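Penicillin-binding protein 2B (Streptococcus pneumoniae, PDB 2WAD) forms peptide cross-links between adjacent glycan strands of cell-wall peptidoglycan, working in the elongasome that builds the peripheral wall, and binds penicillin. Local coordinates at residues 633-638 and 646-651; 314-319 and 355-360. One frame throughout, in Å; residues are numbered along the deposited sequence.

Interaction 1: residues 633-638 and 646-651; sequences NAVAYA and AVAVVF
Ala634 and Val649 face each other as a hydrogen-bonded antiparallel pair, each backbone N-H given to the other's carbonyl. Ala634 N reaches Val649 O at 3.0 Å, and Val649 N approaches Ala634 O at 2.8 Å. Two residues on, Ala636 and Val647 repeat the pair of bonds: Ala636 N to Val647 O is 3.0 Å and Val647 N to Ala636 O 2.8 Å. Between them Val635 and Ala648 form a non-hydrogen-bonded pair, where Val635 CA lies 3.2 Å from Val647 O in a CA-H...O contact. Val635 instead bonds outward through its backbone to Lys615, and Ala646 to Leu348 on the far side. The two segments are thus inner strands of the transpeptidase-domain sheet, joined as a beta hairpin in the fold shared with serine beta-lactamases. Ala634, Ala636, Val647 and Val649 project from one face, where Ile670 of helix 661-676 covers Ala636 and Val647; Val635, Tyr637, Ala646 and Ala648 project from the other, toward which helix 525-536 brings Val532 against Val635 and Tyr637. Beyond the last strand pair a side chain takes over the ladder. Asn633 has CG anti to its carbonyl carbon (chi1 -60°), which turns OD1 to the other segment, and OD1 accepts Phe651 N at 2.9 Å (N-H...O 156°). The same amide's ND2 donates to Pro384 O, just before the Ser386 nucleophile inferred for this enzyme, so both ends of the buried amide are engaged and its rotation is fixed.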
ATOM      1  N   ASN A 633      21.269 -10.605  -1.931  1.00 40.33           N
ATOM      2  CA  ASN A 633      20.154 -10.115  -2.747  1.00 35.88           C
ATOM      3  C   ASN A 633      20.337 -10.525  -4.207  1.00 33.80           C
ATOM      4  O   ASN A 633      21.436 -10.870  -4.621  1.00 30.43           O
ATOM      5  CB  ASN A 633      20.099  -8.584  -2.639  1.00 36.28           C
ATOM      6  CG  ASN A 633      19.897  -8.098  -1.206  1.00 36.08           C
ATOM      7  OD1 ASN A 633      19.342  -8.803  -0.341  1.00 36.48           O
ATOM      8  ND2 ASN A 633      20.379  -6.889  -0.943  1.00 29.63           N
ATOM      9  N   ALA A 634      19.280 -10.466  -5.013  1.00 32.69           N
ATOM     10  CA  ALA A 634      19.414 -10.835  -6.425  1.00 32.77           C
ATOM     11  C   ALA A 634      18.299 -10.147  -7.210  1.00 32.73           C
ATOM     12  O   ALA A 634      17.207  -9.985  -6.697  1.00 30.93           O
ATOM     13  CB  ALA A 634      19.307 -12.368  -6.598  1.00 29.17           C
ATOM     14  N   VAL A 635      18.582  -9.754  -8.449  1.00 33.36           N
ATOM     15  CA  VAL A 635      17.557  -9.278  -9.378  1.00 33.22           C
ATOM     16  C   VAL A 635      17.704 -10.075 -10.684  1.00 34.70           C
ATOM     17  O   VAL A 635      18.801 -10.494 -11.025  1.00 35.13           O
ATOM     18  CB  VAL A 635      17.687  -7.742  -9.649  1.00 35.49           C
ATOM     19  CG1 VAL A 635      17.481  -6.942  -8.378  1.00 25.06           C
ATOM     20  CG2 VAL A 635      19.046  -7.386 -10.248  1.00 32.18           C
ATOM     21  N   ALA A 636      16.612 -10.298 -11.407  1.00 33.08           N
ATOM     22  CA  ALA A 636      16.640 -11.103 -12.627  1.00 34.20           C
ATOM     23  C   ALA A 636      15.458 -10.748 -13.522  1.00 31.16           C
ATOM     24  O   ALA A 636      14.434 -10.274 -13.036  1.00 31.31           O
ATOM     25  CB  ALA A 636      16.569 -12.613 -12.266  1.00 34.33           C
ATOM     26  N   TYR A 637      15.574 -11.018 -14.818  1.00 32.57           N
ATOM     27  CA  TYR A 637      14.407 -11.022 -15.707  1.00 30.88           C
ATOM     28  C   TYR A 637      14.489 -12.157 -16.729  1.00 33.11           C
ATOM     29  O   TYR A 637      15.540 -12.787 -16.879  1.00 33.85           O
ATOM     30  CB  TYR A 637      14.239  -9.677 -16.416  1.00 32.22           C
ATOM     31  CG  TYR A 637      15.433  -9.257 -17.249  1.00 33.57           C
ATOM     32  CD1 TYR A 637      15.617  -9.726 -18.546  1.00 33.70           C
ATOM     33  CD2 TYR A 637      16.407  -8.412 -16.715  1.00 40.53           C
ATOM     34  CE1 TYR A 637      16.742  -9.343 -19.300  1.00 32.18           C
ATOM     35  CE2 TYR A 637      17.503  -8.003 -17.463  1.00 41.39           C
ATOM     36  CZ  TYR A 637      17.675  -8.488 -18.747  1.00 41.12           C
ATOM     37  OH  TYR A 637      18.795  -8.089 -19.455  1.00 42.44           O
ATOM     38  N   ALA A 638      13.382 -12.408 -17.425  1.00 32.94           N
ATOM     39  CA  ALA A 638      13.252 -13.548 -18.331  1.00 37.10           C
ATOM     40  C   ALA A 638      11.927 -13.471 -19.082  1.00 37.25           C
ATOM     41  O   ALA A 638      10.957 -12.896 -18.600  1.00 34.94           O
ATOM     42  CB  ALA A 638      13.317 -14.884 -17.546  1.00 37.08           C
ATOM     43  N   ALA A 646      10.192  -9.669 -14.257  1.00 33.06           N
ATOM     44  CA  ALA A 646      11.402  -9.130 -13.625  1.00 30.40           C
ATOM     45  C   ALA A 646      11.196  -9.345 -12.141  1.00 29.82           C
ATOM     46  O   ALA A 646      10.086  -9.118 -11.668  1.00 30.52           O
ATOM     47  CB  ALA A 646      11.499  -7.646 -13.907  1.00 30.10           C
ATOM     48  N   VAL A 647      12.224  -9.777 -11.414  1.00 30.18           N
ATOM     49  CA  VAL A 647      12.045 -10.133 -10.011  1.00 30.58           C
ATOM     50  C   VAL A 647      13.190  -9.598  -9.147  1.00 32.07           C
ATOM     51  O   VAL A 647      14.330  -9.598  -9.590  1.00 34.51           O
ATOM     52  CB  VAL A 647      11.909 -11.663  -9.832  1.00 32.26           C
ATOM     53  CG1 VAL A 647      13.196 -12.375 -10.268  1.00 37.89           C
ATOM     54  CG2 VAL A 647      11.594 -12.004  -8.359  1.00 30.37           C
ATOM     55  N   ALA A 648      12.882  -9.150  -7.923  1.00 31.88           N
ATOM     56  CA  ALA A 648      13.875  -8.776  -6.938  1.00 31.35           C
ATOM     57  C   ALA A 648      13.717  -9.626  -5.703  1.00 32.32           C
ATOM     58  O   ALA A 648      12.615  -9.800  -5.183  1.00 33.38           O
ATOM     59  CB  ALA A 648      13.721  -7.313  -6.502  1.00 33.18           C
ATOM     60  N   VAL A 649      14.848 -10.059  -5.171  1.00 30.53           N
ATOM     61  CA  VAL A 649      14.825 -10.893  -3.983  1.00 32.57           C
ATOM     62  C   VAL A 649      15.765 -10.239  -3.001  1.00 31.78           C
ATOM     63  O   VAL A 649      16.892  -9.911  -3.356  1.00 33.12           O
ATOM     64  CB  VAL A 649      15.270 -12.359  -4.267  1.00 32.61           C
ATOM     65  CG1 VAL A 649      15.462 -13.094  -2.922  1.00 32.22           C
ATOM     66  CG2 VAL A 649      14.230 -13.062  -5.163  1.00 28.16           C
ATOM     67  N   VAL A 650      15.273 -10.021  -1.789  1.00 31.54           N
ATOM     68  CA  VAL A 650      16.032  -9.273  -0.796  1.00 31.78           C
ATOM     69  C   VAL A 650      16.101 -10.160   0.437  1.00 34.00           C
ATOM     70  O   VAL A 650      15.079 -10.497   1.022  1.00 34.82           O
ATOM     71  CB  VAL A 650      15.346  -7.913  -0.459  1.00 32.01           C
ATOM     72  CG1 VAL A 650      16.105  -7.193   0.643  1.00 31.07           C
ATOM     73  CG2 VAL A 650      15.259  -7.024  -1.747  1.00 31.82           C
ATOM     74  N   PHE A 651      17.307 -10.566   0.807  1.00 33.69           N
ATOM     75  CA  PHE A 651      17.495 -11.525   1.893  1.00 33.75           C
ATOM     76  C   PHE A 651      18.654 -11.000   2.714  1.00 32.52           C
ATOM     77  O   PHE A 651      19.801 -11.360   2.467  1.00 32.11           O
ATOM     78  CB  PHE A 651      17.883 -12.896   1.311  1.00 35.26           C
ATOM     79  CG  PHE A 651      17.683 -14.051   2.274  1.00 34.27           C
ATOM     80  CD1 PHE A 651      17.961 -13.903   3.613  1.00 34.81           C
ATOM     81  CD2 PHE A 651      17.223 -15.289   1.822  1.00 33.89           C
ATOM     82  CE1 PHE A 651      17.778 -14.948   4.512  1.00 39.01           C
ATOM     83  CE2 PHE A 651      17.036 -16.353   2.709  1.00 32.86           C
ATOM     84  CZ  PHE A 651      17.323 -16.179   4.061  1.00 31.07           C
TER

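Interaction 2: residues 314-319 and 355-360; sequences LAFQDS and VLSMSG
The Phe316 ring presents an edge to the strand: Leu356 O lies near the ring plane, 3.4 Å from Phe316 CD2, while Leu356 CB packs 4.1 Å from Phe316 CE2. Ser357 OG approaches CE2 obliquely, and Tyr673 of helix 661-676 meets the ring edge-to-face. With CG opposite the backbone N (chi1 -172°), Phe316 reaches from the helix to the strand at Leu356 and Ser357. The Gln317 amide, the second flat group, grips both polar atoms of Met358's backbone. Its OE1 takes Met358 N at 3.2 Å in the carbonyl plane, on a lone pair; its NE2 gives a straighter bond (166°) to Met358 O at 2.9 Å. That oxygen lies close to the amide plane of Gln317, although NE2 stands well above the plane of the Met358 carbonyl. A bend at chi2 (92°) turns the amide toward the strand, and the paired bonds fix its flip. Close by, Ser359 OG is held by Asp321, one turn further along the helix. Leu356 and Ser357 both face Ala347 on the neighbouring strand, a classic beta bulge, and here helix 314-334 packs against the antiparallel sheet of the penicillin-binding transpeptidase fold.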
ATOM      1  N   LEU A 314      -3.965 -15.239  -6.688  1.00 42.23           N
ATOM      2  CA  LEU A 314      -3.766 -15.891  -5.399  1.00 43.27           C
ATOM      3  C   LEU A 314      -2.857 -17.127  -5.425  1.00 44.47           C
ATOM      4  O   LEU A 314      -2.036 -17.288  -4.523  1.00 43.66           O
ATOM      5  CB  LEU A 314      -5.116 -16.294  -4.805  1.00 45.76           C
ATOM      6  CG  LEU A 314      -5.727 -15.551  -3.615  1.00 49.81           C
ATOM      7  CD1 LEU A 314      -5.599 -14.065  -3.825  1.00 54.13           C
ATOM      8  CD2 LEU A 314      -7.182 -15.952  -3.434  1.00 48.86           C
ATOM      9  N   ALA A 315      -3.035 -18.001  -6.418  1.00 41.45           N
ATOM     10  CA  ALA A 315      -2.300 -19.255  -6.503  1.00 43.80           C
ATOM     11  C   ALA A 315      -0.815 -18.956  -6.686  1.00 44.33           C
ATOM     12  O   ALA A 315       0.027 -19.528  -5.986  1.00 42.96           O
ATOM     13  CB  ALA A 315      -2.839 -20.152  -7.646  1.00 42.32           C
ATOM     14  N   PHE A 316      -0.497 -18.056  -7.616  1.00 43.21           N
ATOM     15  CA  PHE A 316       0.886 -17.603  -7.769  1.00 42.13           C
ATOM     16  C   PHE A 316       1.437 -17.018  -6.461  1.00 40.34           C
ATOM     17  O   PHE A 316       2.497 -17.415  -5.960  1.00 39.43           O
ATOM     18  CB  PHE A 316       1.081 -16.653  -8.962  1.00 37.88           C
ATOM     19  CG  PHE A 316       2.516 -16.354  -9.235  1.00 37.75           C
ATOM     20  CD1 PHE A 316       3.392 -17.371  -9.582  1.00 42.87           C
ATOM     21  CD2 PHE A 316       3.014 -15.072  -9.082  1.00 34.48           C
ATOM     22  CE1 PHE A 316       4.743 -17.111  -9.790  1.00 38.49           C
ATOM     23  CE2 PHE A 316       4.355 -14.794  -9.293  1.00 37.30           C
ATOM     24  CZ  PHE A 316       5.220 -15.809  -9.643  1.00 42.10           C
ATOM     25  N   GLN A 317       0.683 -16.099  -5.878  1.00 38.86           N
ATOM     26  CA  GLN A 317       1.113 -15.473  -4.635  1.00 37.80           C
ATOM     27  C   GLN A 317       1.334 -16.501  -3.525  1.00 38.26           C
ATOM     28  O   GLN A 317       2.279 -16.370  -2.753  1.00 41.14           O
ATOM     29  CB  GLN A 317       0.148 -14.352  -4.215  1.00 34.47           C
ATOM     30  CG  GLN A 317       0.430 -13.757  -2.824  1.00 35.96           C
ATOM     31  CD  GLN A 317       1.345 -12.537  -2.841  1.00 34.87           C
ATOM     32  OE1 GLN A 317       1.782 -12.089  -3.900  1.00 31.67           O
ATOM     33  NE2 GLN A 317       1.591 -11.958  -1.670  1.00 28.82           N
ATOM     34  N   ASP A 318       0.477 -17.525  -3.451  1.00 37.25           N
ATOM     35  CA  ASP A 318       0.581 -18.579  -2.450  1.00 37.27           C
ATOM     36  C   ASP A 318       1.874 -19.360  -2.650  1.00 36.90           C
ATOM     37  O   ASP A 318       2.551 -19.736  -1.686  1.00 36.38           O
ATOM     38  CB  ASP A 318      -0.591 -19.572  -2.545  1.00 39.29           C
ATOM     39  CG  ASP A 318      -1.904 -18.999  -2.034  1.00 39.16           C
ATOM     40  OD1 ASP A 318      -1.915 -17.930  -1.388  1.00 43.70           O
ATOM     41  OD2 ASP A 318      -2.939 -19.647  -2.262  1.00 48.14           O
ATOM     42  N   SER A 319       2.199 -19.632  -3.903  1.00 36.20           N
ATOM     43  CA  SER A 319       3.352 -20.479  -4.171  1.00 40.36           C
ATOM     44  C   SER A 319       4.667 -19.711  -3.960  1.00 38.42           C
ATOM     45  O   SER A 319       5.640 -20.252  -3.440  1.00 40.54           O
ATOM     46  CB  SER A 319       3.206 -21.227  -5.507  1.00 39.08           C
ATOM     47  OG  SER A 319       3.458 -20.387  -6.604  1.00 48.60           O
ATOM     48  N   VAL A 355       1.705  -5.995 -11.190  1.00 31.82           N
ATOM     49  CA  VAL A 355       2.355  -6.664 -10.063  1.00 32.86           C
ATOM     50  C   VAL A 355       1.982  -8.142 -10.072  1.00 33.07           C
ATOM     51  O   VAL A 355       0.806  -8.479  -9.984  1.00 32.07           O
ATOM     52  CB  VAL A 355       2.025  -6.017  -8.694  1.00 31.86           C
ATOM     53  CG1 VAL A 355       2.460  -6.941  -7.538  1.00 32.26           C
ATOM     54  CG2 VAL A 355       2.757  -4.669  -8.549  1.00 30.21           C
ATOM     55  N   LEU A 356       2.970  -9.019 -10.241  1.00 33.74           N
ATOM     56  CA  LEU A 356       2.707 -10.466 -10.285  1.00 33.97           C
ATOM     57  C   LEU A 356       2.619 -11.053  -8.879  1.00 33.88           C
ATOM     58  O   LEU A 356       1.778 -11.907  -8.621  1.00 32.88           O
ATOM     59  CB  LEU A 356       3.783 -11.191 -11.103  1.00 34.68           C
ATOM     60  CG  LEU A 356       3.894 -10.613 -12.520  1.00 39.42           C
ATOM     61  CD1 LEU A 356       5.103 -11.211 -13.234  1.00 31.77           C
ATOM     62  CD2 LEU A 356       2.552 -10.772 -13.300  1.00 32.43           C
ATOM     63  N   SER A 357       3.468 -10.574  -7.972  1.00 33.00           N
ATOM     64  CA  SER A 357       3.332 -10.864  -6.549  1.00 36.21           C
ATOM     65  C   SER A 357       4.274  -9.980  -5.756  1.00 34.41           C
ATOM     66  O   SER A 357       5.299  -9.541  -6.273  1.00 35.05           O
ATOM     67  CB  SER A 357       3.655 -12.328  -6.223  1.00 36.82           C
ATOM     68  OG  SER A 357       5.035 -12.525  -6.411  1.00 46.17           O
ATOM     69  N   MET A 358       3.894  -9.747  -4.505  1.00 35.87           N
ATOM     70  CA  MET A 358       4.640  -8.996  -3.520  1.00 36.51           C
ATOM     71  C   MET A 358       4.590  -9.842  -2.251  1.00 34.78           C
ATOM     72  O   MET A 358       3.569  -9.847  -1.577  1.00 35.63           O
ATOM     73  CB  MET A 358       3.894  -7.702  -3.135  1.00 36.21           C
ATOM     74  CG  MET A 358       3.085  -7.040  -4.201  1.00 47.08           C
ATOM     75  SD  MET A 358       1.958  -5.721  -3.693  1.00 35.81           S
ATOM     76  CE  MET A 358       2.771  -4.927  -2.279  1.00 22.75           C
ATOM     77  N   SER A 359       5.693 -10.485  -1.880  1.00 37.66           N
ATOM     78  CA  SER A 359       5.685 -11.470  -0.803  1.00 35.78           C
ATOM     79  C   SER A 359       6.742 -11.078   0.203  1.00 36.13           C
ATOM     80  O   SER A 359       7.837 -10.658  -0.182  1.00 35.82           O
ATOM     81  CB  SER A 359       6.089 -12.851  -1.348  1.00 36.79           C
ATOM     82  OG  SER A 359       4.993 -13.520  -1.951  1.00 49.32           O
ATOM     83  N   GLY A 360       6.455 -11.290   1.482  1.00 33.81           N
ATOM     84  CA  GLY A 360       7.465 -11.019   2.493  1.00 36.63           C
ATOM     85  C   GLY A 360       7.271 -11.907   3.705  1.00 40.19           C
ATOM     86  O   GLY A 360       6.147 -12.264   4.061  1.00 41.56           O
TER

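Both contacts are buried and serve the same antiparallel sheet, their centres about 14 Å apart and their nearest atoms about 5 Å. Strand 342-348 stands between the two, pairing with strand 355-363 on one side and strand 645-650 on the other. Interaction 1 is strand to strand within the sheet, so main-chain bonds carry it and one asparagine extends them near the serine inferred to be the nucleophile. Interaction 2 sets a helix on a sheet face; with 8.0 Å between the segment axes, side chains must span the distance, and a glutamine amide reads the strand's backbone beside an aromatic ring. Helix 661-676 covers side chains of both contacts.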